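Local atomic coordinates of serpin B3 (Homo sapiens, PDB entry 4ZK0), a protein that probably acts as a serpin-type inhibitor of papain-like cysteine proteases, trapping them through an exposed reactive-centre loop. Residues Tyr216-Phe221 with Met275-Val280; Gln51-Val56 with Val305-Gly310; Lys106-Lys111 with Ser130-Asp135; Gln86-Glu91 with Asn376-Ile381. All blocks are in the same frame, centred on the assembly; numbering follows the deposited sequence.

Interaction 1: Tyr216-Phe221 with Met275-Val280; sequences YTSFHF and MRETRV. With ZN (zinc ion), chain C.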
loop_
_atom_site.group_PDB
_atom_site.type_symbol
_atom_site.label_atom_id
_atom_site.label_comp_id
_atom_site.label_asym_id
_atom_site.label_seq_id
_atom_site.Cartn_x
_atom_site.Cartn_y
_atom_site.Cartn_z
ATOM N N TYR A 216 -2.627 20.032 -20.875
ATOM C CA TYR A 216 -3.501 21.103 -20.462
ATOM C C TYR A 216 -4.918 20.637 -20.676
ATOM O O TYR A 216 -5.389 20.581 -21.804
ATOM C CB TYR A 216 -3.209 22.374 -21.268
ATOM C CG TYR A 216 -4.062 23.568 -20.858
ATOM C CD1 TYR A 216 -3.816 24.220 -19.669
ATOM C CD2 TYR A 216 -5.113 24.031 -21.662
ATOM C CE1 TYR A 216 -4.579 25.297 -19.268
ATOM C CE2 TYR A 216 -5.883 25.123 -21.272
ATOM C CZ TYR A 216 -5.603 25.748 -20.068
ATOM O OH TYR A 216 -6.315 26.830 -19.628
ATOM N N THR A 217 -5.607 20.260 -19.608
ATOM C CA THR A 217 -6.948 19.721 -19.744
ATOM C C THR A 217 -7.616 19.988 -18.438
ATOM O O THR A 217 -6.959 20.427 -17.498
ATOM C CB THR A 217 -6.959 18.208 -20.072
ATOM O OG1 THR A 217 -6.445 17.444 -18.966
ATOM C CG2 THR A 217 -6.141 17.911 -21.327
ATOM N N SER A 218 -8.911 19.724 -18.334
ATOM C CA SER A 218 -9.570 19.945 -17.054
ATOM C C SER A 218 -9.629 18.709 -16.158
ATOM O O SER A 218 -9.776 17.571 -16.606
ATOM C CB SER A 218 -10.969 20.490 -17.283
ATOM O OG SER A 218 -11.423 19.901 -18.463
ATOM N N PHE A 219 -9.586 18.982 -14.867
ATOM C CA PHE A 219 -9.463 17.985 -13.840
ATOM C C PHE A 219 -10.150 18.596 -12.647
ATOM O O PHE A 219 -10.199 19.815 -12.555
ATOM C CB PHE A 219 -7.990 17.800 -13.421
ATOM C CG PHE A 219 -7.102 17.209 -14.460
ATOM C CD1 PHE A 219 -7.125 15.840 -14.730
ATOM C CD2 PHE A 219 -6.188 17.999 -15.136
ATOM C CE1 PHE A 219 -6.249 15.280 -15.674
ATOM C CE2 PHE A 219 -5.313 17.459 -16.072
ATOM C CZ PHE A 219 -5.354 16.101 -16.355
ATOM N N HIS A 220 -10.629 17.761 -11.734
ATOM C CA HIS A 220 -10.982 18.216 -10.423
ATOM C C HIS A 220 -9.708 18.714 -9.668
ATOM O O HIS A 220 -8.694 17.963 -9.543
ATOM C CB HIS A 220 -11.657 17.094 -9.623
ATOM C CG HIS A 220 -12.909 16.573 -10.252
ATOM N ND1 HIS A 220 -13.211 15.228 -10.314
ATOM C CD2 HIS A 220 -13.921 17.213 -10.879
ATOM C CE1 HIS A 220 -14.363 15.066 -10.941
ATOM N NE2 HIS A 220 -14.813 16.254 -11.294
ATOM N N PHE A 221 -9.829 19.923 -9.126
ATOM C CA PHE A 221 -8.748 20.747 -8.596
ATOM C C PHE A 221 -9.242 21.498 -7.359
ATOM O O PHE A 221 -10.373 21.957 -7.355
ATOM C CB PHE A 221 -8.307 21.772 -9.650
ATOM C CG PHE A 221 -7.331 22.801 -9.132
ATOM C CD1 PHE A 221 -5.974 22.584 -9.183
ATOM C CD2 PHE A 221 -7.769 24.009 -8.629
ATOM C CE1 PHE A 221 -5.078 23.524 -8.742
ATOM C CE2 PHE A 221 -6.880 24.957 -8.173
ATOM C CZ PHE A 221 -5.527 24.709 -8.210
ATOM N N MET A 275 -13.792 20.303 -4.464
ATOM C CA MET A 275 -12.981 20.497 -5.636
ATOM C C MET A 275 -13.866 21.054 -6.735
ATOM O O MET A 275 -15.083 21.188 -6.560
ATOM C CB MET A 275 -12.386 19.178 -6.082
ATOM C CG MET A 275 -11.326 18.646 -5.159
ATOM S SD MET A 275 -11.077 16.895 -5.498
ATOM C CE MET A 275 -9.356 16.760 -5.154
ATOM N N ARG A 276 -13.255 21.417 -7.853
ATOM C CA ARG A 276 -13.986 21.998 -8.962
ATOM C C ARG A 276 -13.294 21.619 -10.250
ATOM O O ARG A 276 -12.067 21.549 -10.292
ATOM C CB ARG A 276 -14.033 23.524 -8.820
ATOM C CG ARG A 276 -14.876 24.019 -7.650
ATOM C CD ARG A 276 -14.453 25.389 -7.134
ATOM N NE ARG A 276 -15.210 25.759 -5.925
ATOM C CZ ARG A 276 -15.032 26.880 -5.224
ATOM N NH1 ARG A 276 -14.114 27.773 -5.592
ATOM N NH2 ARG A 276 -15.774 27.110 -4.145
ATOM N N GLU A 277 -14.093 21.349 -11.279
ATOM C CA GLU A 277 -13.632 21.211 -12.647
ATOM C C GLU A 277 -12.816 22.431 -12.996
ATOM O O GLU A 277 -13.292 23.536 -12.871
ATOM C CB GLU A 277 -14.828 21.126 -13.598
ATOM C CG GLU A 277 -15.574 19.808 -13.550
ATOM C CD GLU A 277 -14.876 18.704 -14.309
ATOM O OE1 GLU A 277 -13.781 18.937 -14.891
ATOM O OE2 GLU A 277 -15.440 17.589 -14.314
ATOM N N THR A 278 -11.588 22.239 -13.451
ATOM C CA THR A 278 -10.688 23.358 -13.707
ATOM C C THR A 278 -9.747 22.992 -14.829
ATOM O O THR A 278 -9.278 21.862 -14.920
ATOM C CB THR A 278 -9.858 23.685 -12.447
ATOM O OG1 THR A 278 -10.705 23.681 -11.297
ATOM C CG2 THR A 278 -9.208 25.033 -12.534
ATOM N N ARG A 279 -9.435 23.958 -15.676
ATOM C CA ARG A 279 -8.416 23.756 -16.681
ATOM C C ARG A 279 -7.079 23.886 -16.037
ATOM O O ARG A 279 -6.776 24.894 -15.408
ATOM C CB ARG A 279 -8.538 24.770 -17.791
ATOM C CG ARG A 279 -9.838 24.588 -18.545
ATOM C CD ARG A 279 -9.585 24.593 -20.035
ATOM N NE ARG A 279 -10.786 24.998 -20.749
ATOM C CZ ARG A 279 -11.284 26.233 -20.748
ATOM N NH1 ARG A 279 -10.683 27.216 -20.069
ATOM N NH2 ARG A 279 -12.393 26.487 -21.432
ATOM N N VAL A 280 -6.262 22.859 -16.181
ATOM C CA VAL A 280 -5.033 22.840 -15.436
ATOM C C VAL A 280 -3.923 22.536 -16.405
ATOM O O VAL A 280 -4.027 21.605 -17.171
ATOM C CB VAL A 280 -5.062 21.814 -14.310
ATOM C CG1 VAL A 280 -3.761 21.873 -13.526
ATOM C CG2 VAL A 280 -6.253 22.110 -13.404
HETATM ZN ZN ZN C . -15.880 16.251 -13.148
#
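With CG swung beside its own backbone N in both residues (chi1 -60° in His-220, -73° in Glu-277), the imidazole and the carboxylate leave the same face of an antiparallel strand pair in serpin beta-sheet C. Glu-277 then folds back at chi2, so that its acid reaches zinc beside the ring. The ion is bound by His-220 NE2 at 2.1 Å and by Glu-277 OE2 at 1.8 Å, short enough for the exact length to be doubtful. Ring and carboxylate planes stand 63° apart, meeting at the metal rather than stacking. His-220 ND1 is hydrogen-bonded to Glu-233, which would fix the ring's rotation. The other face carries Phe-219, Phe-221, Thr-278 and Val-280; the edge of the Phe-219 ring, at CD2, meets Val-280 CB at 4.1 Å. Backbone bonds run through the Thr-217/Val-280, Phe-219/Thr-278 and Phe-221/Arg-276 pairs. One carbonyl serves twice: Arg-276 O takes Phe-221 N at 3.0 Å and, from the opposite face of its plane, Thr-278 OG1 at 2.7 Å.

Interaction 2: Gln51-Val56 with Val305-Gly310; sequences QQIKKV and VDIFNG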
loop_
_atom_site.group_PDB
_atom_site.type_symbol
_atom_site.label_atom_id
_atom_site.label_comp_id
_atom_site.label_asym_id
_atom_site.label_seq_id
_atom_site.Cartn_x
_atom_site.Cartn_y
_atom_site.Cartn_z
ATOM N N GLN A 51 -6.166 -7.775 20.412
ATOM C CA GLN A 51 -6.418 -6.363 20.755
ATOM C C GLN A 51 -5.341 -5.422 20.240
ATOM O O GLN A 51 -5.632 -4.338 19.794
ATOM C CB GLN A 51 -6.502 -6.142 22.281
ATOM C CG GLN A 51 -7.580 -6.934 22.996
ATOM C CD GLN A 51 -8.824 -7.200 22.161
ATOM O OE1 GLN A 51 -9.099 -8.361 21.767
ATOM N NE2 GLN A 51 -9.588 -6.138 21.882
ATOM N N GLN A 52 -4.085 -5.813 20.330
ATOM C CA GLN A 52 -2.998 -4.968 19.807
ATOM C C GLN A 52 -3.103 -4.751 18.307
ATOM O O GLN A 52 -2.942 -3.619 17.795
ATOM C CB GLN A 52 -1.640 -5.591 20.128
ATOM C CG GLN A 52 -1.368 -5.528 21.614
ATOM C CD GLN A 52 0.016 -5.956 22.024
ATOM O OE1 GLN A 52 0.805 -6.452 21.240
ATOM N NE2 GLN A 52 0.313 -5.766 23.305
ATOM N N ILE A 53 -3.344 -5.839 17.595
ATOM C CA ILE A 53 -3.437 -5.738 16.142
ATOM C C ILE A 53 -4.604 -4.848 15.787
ATOM O O ILE A 53 -4.463 -3.897 15.004
ATOM C CB ILE A 53 -3.593 -7.117 15.449
ATOM C CG1 ILE A 53 -2.289 -7.895 15.564
ATOM C CG2 ILE A 53 -3.955 -6.906 13.965
ATOM C CD1 ILE A 53 -2.461 -9.412 15.488
ATOM N N LYS A 54 -5.753 -5.131 16.382
ATOM C CA LYS A 54 -6.952 -4.349 16.113
ATOM C C LYS A 54 -6.721 -2.876 16.319
ATOM O O LYS A 54 -7.276 -2.069 15.607
ATOM C CB LYS A 54 -8.067 -4.756 17.064
ATOM C CG LYS A 54 -9.094 -5.677 16.460
ATOM C CD LYS A 54 -10.190 -6.022 17.467
ATOM C CE LYS A 54 -9.637 -6.841 18.615
ATOM N NZ LYS A 54 -10.696 -7.477 19.461
ATOM N N LYS A 55 -5.950 -2.531 17.346
ATOM C CA LYS A 55 -5.755 -1.156 17.711
ATOM C C LYS A 55 -4.838 -0.537 16.729
ATOM O O LYS A 55 -5.073 0.564 16.327
ATOM C CB LYS A 55 -5.123 -0.979 19.105
ATOM C CG LYS A 55 -5.982 -1.530 20.246
ATOM C CD LYS A 55 -6.098 -0.613 21.465
ATOM C CE LYS A 55 -5.919 -1.405 22.759
ATOM N NZ LYS A 55 -4.480 -1.744 22.959
ATOM N N VAL A 56 -3.757 -1.215 16.380
ATOM C CA VAL A 56 -2.792 -0.618 15.469
ATOM C C VAL A 56 -3.407 -0.346 14.094
ATOM O O VAL A 56 -3.120 0.674 13.494
ATOM C CB VAL A 56 -1.543 -1.484 15.338
ATOM C CG1 VAL A 56 -0.665 -1.000 14.201
ATOM C CG2 VAL A 56 -0.794 -1.430 16.646
ATOM N N VAL A 305 3.038 -5.764 19.906
ATOM C CA VAL A 305 4.265 -6.313 20.542
ATOM C C VAL A 305 4.198 -7.795 20.937
ATOM O O VAL A 305 5.175 -8.480 20.743
ATOM C CB VAL A 305 4.832 -5.420 21.682
ATOM C CG1 VAL A 305 4.655 -3.934 21.333
ATOM C CG2 VAL A 305 4.210 -5.754 23.027
ATOM N N ASP A 306 3.073 -8.278 21.460
ATOM C CA ASP A 306 2.929 -9.684 21.811
ATOM C C ASP A 306 3.152 -10.580 20.602
ATOM O O ASP A 306 3.774 -11.663 20.700
ATOM C CB ASP A 306 1.523 -9.957 22.315
ATOM C CG ASP A 306 1.231 -9.257 23.624
ATOM O OD1 ASP A 306 2.085 -8.443 24.037
ATOM O OD2 ASP A 306 0.134 -9.510 24.205
ATOM N N ILE A 307 2.680 -10.098 19.447
ATOM C CA ILE A 307 2.700 -10.887 18.255
ATOM C C ILE A 307 4.144 -11.355 17.958
ATOM O O ILE A 307 4.358 -12.420 17.373
ATOM C CB ILE A 307 2.046 -10.124 17.074
ATOM C CG1 ILE A 307 1.760 -11.052 15.928
ATOM C CG2 ILE A 307 2.917 -8.990 16.541
ATOM C CD1 ILE A 307 0.526 -11.865 16.085
ATOM N N PHE A 308 5.128 -10.569 18.383
ATOM C CA PHE A 308 6.515 -10.851 18.048
ATOM C C PHE A 308 7.325 -11.451 19.210
ATOM O O PHE A 308 8.504 -11.651 19.070
ATOM C CB PHE A 308 7.202 -9.566 17.603
ATOM C CG PHE A 308 6.624 -8.944 16.365
ATOM C CD1 PHE A 308 6.838 -9.521 15.101
ATOM C CD2 PHE A 308 5.922 -7.747 16.444
ATOM C CE1 PHE A 308 6.337 -8.910 13.957
ATOM C CE2 PHE A 308 5.409 -7.144 15.309
ATOM C CZ PHE A 308 5.643 -7.715 14.061
ATOM N N ASN A 309 6.696 -11.773 20.327
ATOM C CA ASN A 309 7.457 -12.281 21.468
ATOM C C ASN A 309 6.692 -13.426 22.145
ATOM O O ASN A 309 5.647 -13.889 21.637
ATOM C CB ASN A 309 7.792 -11.112 22.439
ATOM C CG ASN A 309 6.563 -10.584 23.176
ATOM O OD1 ASN A 309 5.628 -11.315 23.466
ATOM N ND2 ASN A 309 6.583 -9.315 23.518
ATOM N N GLY A 310 7.185 -13.838 23.310
ATOM C CA GLY A 310 6.647 -14.983 24.028
ATOM C C GLY A 310 5.240 -14.811 24.530
ATOM O O GLY A 310 4.603 -15.783 24.849
#
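Within 51-56, Gln-52 is the first residue to touch the segment 305-310, and its side chain illustrates how one amide can hold the start of a short 3-10 turn. Its CG lies beside the backbone N (chi1 -69°) and the chain runs extended from there, delivering OE1 to two successive backbone N-H groups. Val-305 N approaches OE1 at 2.7 Å from above the carbonyl plane, 39° out of it, whereas Asp-306 N sits at 2.9 Å with a smaller tilt. The other end of the amide, NE2, makes a weak bond of 3.3 Å to Asp-306 OD1, the amide and carboxylate planes being 51° apart. One residue on, Ile-53 adds an apolar touch: its CD1 meets CD1 of Ile-307 at 3.9 Å, the two side chains crossing near a right angle. Ile-307 also packs on Leu-325 of strand 325-336. The chemistry implies a directional tie, in which a neutral amide satisfies two backbone donors at once and the isoleucine methyls add a small greasy contact beside it.

Interaction 3: Lys106-Lys111 with Ser130-Asp135; sequences KLFGEK and SVESVD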
loop_
_atom_site.group_PDB
_atom_site.type_symbol
_atom_site.label_atom_id
_atom_site.label_comp_id
_atom_site.label_asym_id
_atom_site.label_seq_id
_atom_site.Cartn_x
_atom_site.Cartn_y
_atom_site.Cartn_z
ATOM N N LYS A 106 -2.316 -15.386 -0.008
ATOM C CA LYS A 106 -1.899 -16.776 0.021
ATOM C C LYS A 106 -1.270 -17.149 1.408
ATOM O O LYS A 106 -0.639 -16.327 2.093
ATOM C CB LYS A 106 -0.900 -16.981 -1.124
ATOM C CG LYS A 106 -0.490 -18.411 -1.320
ATOM C CD LYS A 106 -0.357 -18.773 -2.769
ATOM C CE LYS A 106 -0.102 -20.246 -2.829
ATOM N NZ LYS A 106 0.098 -20.620 -4.239
ATOM N N LEU A 107 -1.499 -18.364 1.840
ATOM C CA LEU A 107 -0.796 -18.914 3.008
ATOM C C LEU A 107 0.148 -20.011 2.508
ATOM O O LEU A 107 -0.320 -20.907 1.807
ATOM C CB LEU A 107 -1.767 -19.584 3.991
ATOM C CG LEU A 107 -1.148 -20.483 5.048
ATOM C CD1 LEU A 107 -0.118 -19.765 5.880
ATOM C CD2 LEU A 107 -2.288 -20.931 5.907
ATOM N N PHE A 108 1.440 -19.886 2.801
ATOM C CA PHE A 108 2.392 -20.918 2.570
ATOM C C PHE A 108 2.684 -21.551 3.945
ATOM O O PHE A 108 3.230 -20.908 4.826
ATOM C CB PHE A 108 3.681 -20.334 1.937
ATOM C CG PHE A 108 3.501 -19.795 0.523
ATOM C CD1 PHE A 108 3.644 -20.610 -0.563
ATOM C CD2 PHE A 108 3.218 -18.451 0.292
ATOM C CE1 PHE A 108 3.507 -20.114 -1.883
ATOM C CE2 PHE A 108 3.055 -17.951 -1.000
ATOM C CZ PHE A 108 3.201 -18.796 -2.091
ATOM N N GLY A 109 2.242 -22.783 4.170
ATOM C CA GLY A 109 2.620 -23.487 5.414
ATOM C C GLY A 109 3.596 -24.642 5.230
ATOM O O GLY A 109 3.595 -25.323 4.186
ATOM N N GLU A 110 4.415 -24.847 6.246
ATOM C CA GLU A 110 5.251 -26.061 6.406
ATOM C C GLU A 110 4.428 -27.296 6.189
ATOM O O GLU A 110 3.362 -27.442 6.824
ATOM C CB GLU A 110 5.863 -26.085 7.809
ATOM C CG GLU A 110 6.371 -27.452 8.296
ATOM C CD GLU A 110 7.189 -28.238 7.280
ATOM O OE1 GLU A 110 7.964 -27.625 6.535
ATOM O OE2 GLU A 110 7.065 -29.484 7.232
ATOM N N LYS A 111 4.841 -28.158 5.251
ATOM C CA LYS A 111 3.971 -29.302 4.878
ATOM C C LYS A 111 3.604 -30.185 6.072
ATOM O O LYS A 111 2.549 -30.775 6.061
ATOM C CB LYS A 111 4.507 -30.204 3.721
ATOM C CG LYS A 111 6.006 -30.323 3.621
ATOM C CD LYS A 111 6.526 -31.543 2.873
ATOM C CE LYS A 111 5.674 -31.932 1.678
ATOM N NZ LYS A 111 6.398 -33.008 0.936
ATOM N N SER A 130 -5.609 -18.553 -0.978
ATOM C CA SER A 130 -5.220 -19.898 -1.345
ATOM C C SER A 130 -4.137 -20.381 -0.409
ATOM O O SER A 130 -3.305 -19.619 0.102
ATOM C CB SER A 130 -4.770 -20.040 -2.794
ATOM O OG SER A 130 -3.882 -19.024 -3.142
ATOM N N VAL A 131 -4.117 -21.693 -0.244
ATOM C CA VAL A 131 -3.268 -22.317 0.718
ATOM C C VAL A 131 -2.311 -23.205 -0.048
ATOM O O VAL A 131 -2.755 -24.065 -0.859
ATOM C CB VAL A 131 -4.113 -23.106 1.720
ATOM C CG1 VAL A 131 -3.226 -23.832 2.690
ATOM C CG2 VAL A 131 -5.008 -22.140 2.483
ATOM N N GLU A 132 -1.009 -23.024 0.183
ATOM C CA GLU A 132 -0.101 -23.986 -0.353
ATOM C C GLU A 132 0.758 -24.525 0.758
ATOM O O GLU A 132 1.033 -23.850 1.722
ATOM C CB GLU A 132 0.719 -23.366 -1.461
ATOM C CG GLU A 132 1.630 -24.327 -2.176
ATOM C CD GLU A 132 2.175 -23.779 -3.506
ATOM O OE1 GLU A 132 1.368 -23.270 -4.306
ATOM O OE2 GLU A 132 3.401 -23.875 -3.743
ATOM N N SER A 133 1.206 -25.755 0.642
ATOM C CA SER A 133 2.197 -26.216 1.600
ATOM C C SER A 133 3.546 -26.382 0.965
ATOM O O SER A 133 3.641 -26.709 -0.214
ATOM C CB SER A 133 1.714 -27.459 2.336
ATOM O OG SER A 133 1.605 -28.553 1.519
ATOM N N VAL A 134 4.581 -26.050 1.733
ATOM C CA VAL A 134 5.955 -26.107 1.278
ATOM C C VAL A 134 6.855 -26.731 2.325
ATOM O O VAL A 134 6.513 -26.811 3.506
ATOM C CB VAL A 134 6.519 -24.699 0.945
ATOM C CG1 VAL A 134 5.710 -24.033 -0.157
ATOM C CG2 VAL A 134 6.630 -23.835 2.170
ATOM N N ASP A 135 8.056 -27.079 1.897
ATOM C CA ASP A 135 9.012 -27.738 2.766
ATOM C C ASP A 135 9.983 -26.773 3.358
ATOM O O ASP A 135 11.159 -26.714 2.980
ATOM C CB ASP A 135 9.742 -28.822 1.982
ATOM C CG ASP A 135 10.430 -29.841 2.903
ATOM O OD1 ASP A 135 10.500 -29.634 4.144
ATOM O OD2 ASP A 135 10.936 -30.821 2.328
#
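From Lys-106 beside Ser-130 to Glu-110 beside Val-134, the strands run parallel in direct register, their axes 29° apart and 4.4 Å at closest approach, with backbone bonds alternating in direction from Leu-107 N to Lys-111 N. On one face the load is carried by Lys-106 and Glu-132. The lysine keeps CG anti to the backbone N (chi1 -174°), and its methylenes pass Ser-130 OG, CD lying 3.6 Å from it, before CE settles 3.5 Å from Glu-132 CB. NZ then closes a 2.9 Å salt bridge to Glu-132 OE1, coming from above the carboxylate plane. The same lysine has a cation-pi partner in Trp-150, while Glu-132 OE2 has a long, weak ion pair with Lys-146. Phe-108 lies alongside: Lys-106 CG stands 3.6 Å above one ring face, toward its rim, and Val-134 CG1 meets the ring edge, 4.0 Å from Phe-108 CD1. Farther on, Glu-110 OE1 and Asp-135 OD1 come within 4.0 Å of each other, a like-charge approach probably eased because Glu-110 also bonds Thr-112 and Ala-137 N, and Asp-135 bonds Asn-138 N. Leu-107, on the opposite face, packs against helix 117-127, and Phe-108 against helix 140-154. Two parallel strands joined through helix 117-127 form the beta-alpha-beta unit at the edge of serpin beta-sheet A.

Interaction 4: Gln86-Glu91 with Asn376-Ile381; sequences QKLLTE and NKTNSI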
loop_
_atom_site.group_PDB
_atom_site.type_symbol
_atom_site.label_atom_id
_atom_site.label_comp_id
_atom_site.label_asym_id
_atom_site.label_seq_id
_atom_site.Cartn_x
_atom_site.Cartn_y
_atom_site.Cartn_z
ATOM N N GLN A 86 -13.752 -9.313 2.951
ATOM C CA GLN A 86 -14.297 -10.152 1.884
ATOM C C GLN A 86 -15.034 -9.355 0.780
ATOM O O GLN A 86 -14.776 -9.549 -0.411
ATOM C CB GLN A 86 -15.198 -11.235 2.472
ATOM C CG GLN A 86 -15.707 -12.226 1.439
ATOM C CD GLN A 86 -16.629 -13.277 2.048
ATOM O OE1 GLN A 86 -17.045 -13.192 3.220
ATOM N NE2 GLN A 86 -16.939 -14.290 1.257
ATOM N N LYS A 87 -15.909 -8.458 1.164
ATOM C CA LYS A 87 -16.548 -7.513 0.192
ATOM C C LYS A 87 -15.590 -6.648 -0.587
ATOM O O LYS A 87 -15.689 -6.490 -1.828
ATOM C CB LYS A 87 -17.497 -6.558 0.902
ATOM C CG LYS A 87 -18.922 -7.062 0.926
ATOM C CD LYS A 87 -19.114 -8.188 1.933
ATOM C CE LYS A 87 -20.498 -8.811 1.794
ATOM N NZ LYS A 87 -21.153 -8.912 3.127
ATOM N N LEU A 88 -14.667 -6.055 0.150
ATOM C CA LEU A 88 -13.650 -5.201 -0.469
ATOM C C LEU A 88 -12.853 -5.960 -1.546
ATOM O O LEU A 88 -12.677 -5.448 -2.672
ATOM C CB LEU A 88 -12.702 -4.634 0.592
ATOM C CG LEU A 88 -12.607 -3.118 0.900
ATOM C CD1 LEU A 88 -13.915 -2.337 0.867
ATOM C CD2 LEU A 88 -11.868 -2.886 2.204
ATOM N N LEU A 89 -12.372 -7.156 -1.183
ATOM C CA LEU A 89 -11.566 -7.971 -2.069
ATOM C C LEU A 89 -12.337 -8.341 -3.341
ATOM O O LEU A 89 -11.775 -8.326 -4.437
ATOM C CB LEU A 89 -11.097 -9.261 -1.360
ATOM C CG LEU A 89 -9.981 -9.029 -0.348
ATOM C CD1 LEU A 89 -9.722 -10.280 0.447
ATOM C CD2 LEU A 89 -8.752 -8.557 -1.086
ATOM N N THR A 90 -13.613 -8.678 -3.181
ATOM C CA THR A 90 -14.443 -8.999 -4.326
ATOM C C THR A 90 -14.636 -7.772 -5.209
ATOM O O THR A 90 -14.656 -7.873 -6.424
ATOM C CB THR A 90 -15.830 -9.516 -3.932
ATOM O OG1 THR A 90 -15.691 -10.506 -2.919
ATOM C CG2 THR A 90 -16.488 -10.158 -5.128
ATOM N N GLU A 91 -14.783 -6.623 -4.572
ATOM C CA GLU A 91 -14.936 -5.377 -5.292
ATOM C C GLU A 91 -13.636 -4.970 -6.023
ATOM O O GLU A 91 -13.696 -4.520 -7.140
ATOM C CB GLU A 91 -15.449 -4.314 -4.321
ATOM C CG GLU A 91 -15.837 -2.989 -4.946
ATOM C CD GLU A 91 -17.007 -3.068 -5.910
ATOM O OE1 GLU A 91 -17.753 -4.083 -5.903
ATOM O OE2 GLU A 91 -17.179 -2.093 -6.677
ATOM N N ASN A 376 -12.229 4.551 -6.491
ATOM C CA ASN A 376 -13.237 5.611 -6.318
ATOM C C ASN A 376 -14.606 5.159 -5.797
ATOM O O ASN A 376 -15.246 5.891 -5.053
ATOM C CB ASN A 376 -13.478 6.357 -7.649
ATOM C CG ASN A 376 -12.248 7.107 -8.142
ATOM O OD1 ASN A 376 -12.022 7.253 -9.357
ATOM N ND2 ASN A 376 -11.455 7.580 -7.215
ATOM N N LYS A 377 -15.037 3.982 -6.208
ATOM C CA LYS A 377 -16.300 3.372 -5.773
ATOM C C LYS A 377 -16.335 3.114 -4.262
ATOM O O LYS A 377 -17.282 3.515 -3.588
ATOM C CB LYS A 377 -16.543 2.088 -6.578
ATOM C CG LYS A 377 -17.805 1.303 -6.220
ATOM C CD LYS A 377 -19.109 1.986 -6.645
ATOM C CE LYS A 377 -20.145 2.024 -5.511
ATOM N NZ LYS A 377 -20.463 0.667 -4.957
ATOM N N THR A 378 -15.280 2.487 -3.738
ATOM C CA THR A 378 -15.171 2.091 -2.334
ATOM C C THR A 378 -14.514 3.204 -1.585
ATOM O O THR A 378 -14.440 3.215 -0.386
ATOM C CB THR A 378 -14.282 0.846 -2.166
ATOM O OG1 THR A 378 -12.946 1.112 -2.640
ATOM C CG2 THR A 378 -14.875 -0.361 -2.946
ATOM N N ASN A 379 -14.006 4.164 -2.320
ATOM C CA ASN A 379 -13.195 5.170 -1.751
ATOM C C ASN A 379 -11.965 4.699 -0.900
ATOM O O ASN A 379 -11.665 5.238 0.165
ATOM C CB ASN A 379 -14.069 6.162 -1.012
ATOM C CG ASN A 379 -13.392 7.474 -0.931
ATOM O OD1 ASN A 379 -13.353 8.219 -1.906
ATOM N ND2 ASN A 379 -12.722 7.703 0.154
ATOM N N SER A 380 -11.233 3.712 -1.405
ATOM C CA SER A 380 -10.174 3.106 -0.672
ATOM C C SER A 380 -8.834 3.576 -1.225
ATOM O O SER A 380 -8.646 3.722 -2.461
ATOM C CB SER A 380 -10.239 1.577 -0.788
ATOM O OG SER A 380 -11.468 1.074 -0.327
ATOM N N ILE A 381 -7.882 3.734 -0.333
ATOM C CA ILE A 381 -6.504 4.080 -0.786
ATOM C C ILE A 381 -5.671 2.821 -0.899
ATOM O O ILE A 381 -5.442 2.122 0.083
ATOM C CB ILE A 381 -5.852 5.177 0.075
ATOM C CG1 ILE A 381 -6.710 6.433 0.009
ATOM C CG2 ILE A 381 -4.427 5.456 -0.422
ATOM C CD1 ILE A 381 -6.360 7.515 1.029
#
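The carboxylate of Glu-91 is the flat group in this contact, and it meets Lys-377 without stacking: Lys-377 CG comes obliquely, off the carboxylate plane, to 3.5 Å from Glu-91 OE2. The two side chains cross near a right angle, and Lys-377 curls at three torsions, leaving NZ 4.6 Å from OE2. That is near enough for some attraction between the charges but is no salt bridge. The tighter touch is apolar. With its CG anti to the backbone N (chi1 -172°) and the chain bent at chi2, Glu-91 presents CG to Thr-378 CG2 at 3.4 Å, the two side chains sliding past each other in opposite directions. One helical turn earlier, Leu-88 lends CD1, 4.4 Å from Thr-378 CG2. Thr-378 turns its hydroxyl the other way, OG1 and Ser-380 OG sharing a 2.7 Å hydrogen bond, and Ser-380 OG is also hydrogen-bonded to Ser-5. The turn itself is shaped by a G1 beta bulge, in which Asn-379 and Ser-380 both face Gln-375. No hydrogen bond links the two segments; the contact lies at the surface and rests mainly on methyl and methylene groups. It brings the side of helix 80-92 against the hairpin turn joining strands 369-375 and 380-387, with Phe-92 of the same helix also touching Thr-378 and Ser-380, while Leu-4 of helix 4-22 packs on Leu-88.

In the fold
The four contacts spread across the whole serpin body. Interactions 1 and 3, both sheet pairings, lie on opposite sides of the chain's centre with their own centres 48 Å apart. Interaction 4 lies between them, its nearest atoms about 8 Å from interaction 1 and about 9 Å from interaction 3. Interaction 2 is 23 Å, centre to centre, from interaction 3; its helix 47-56 is followed directly in the chain by helix 80-92 of interaction 4. Zinc marks interaction 1 alone, where a second zinc ion lies about 6 Å from the side chain of Tyr-216. That end also holds strand 361-364, which follows the unmodelled residues 353-359, where serpins carry their reactive-centre loop.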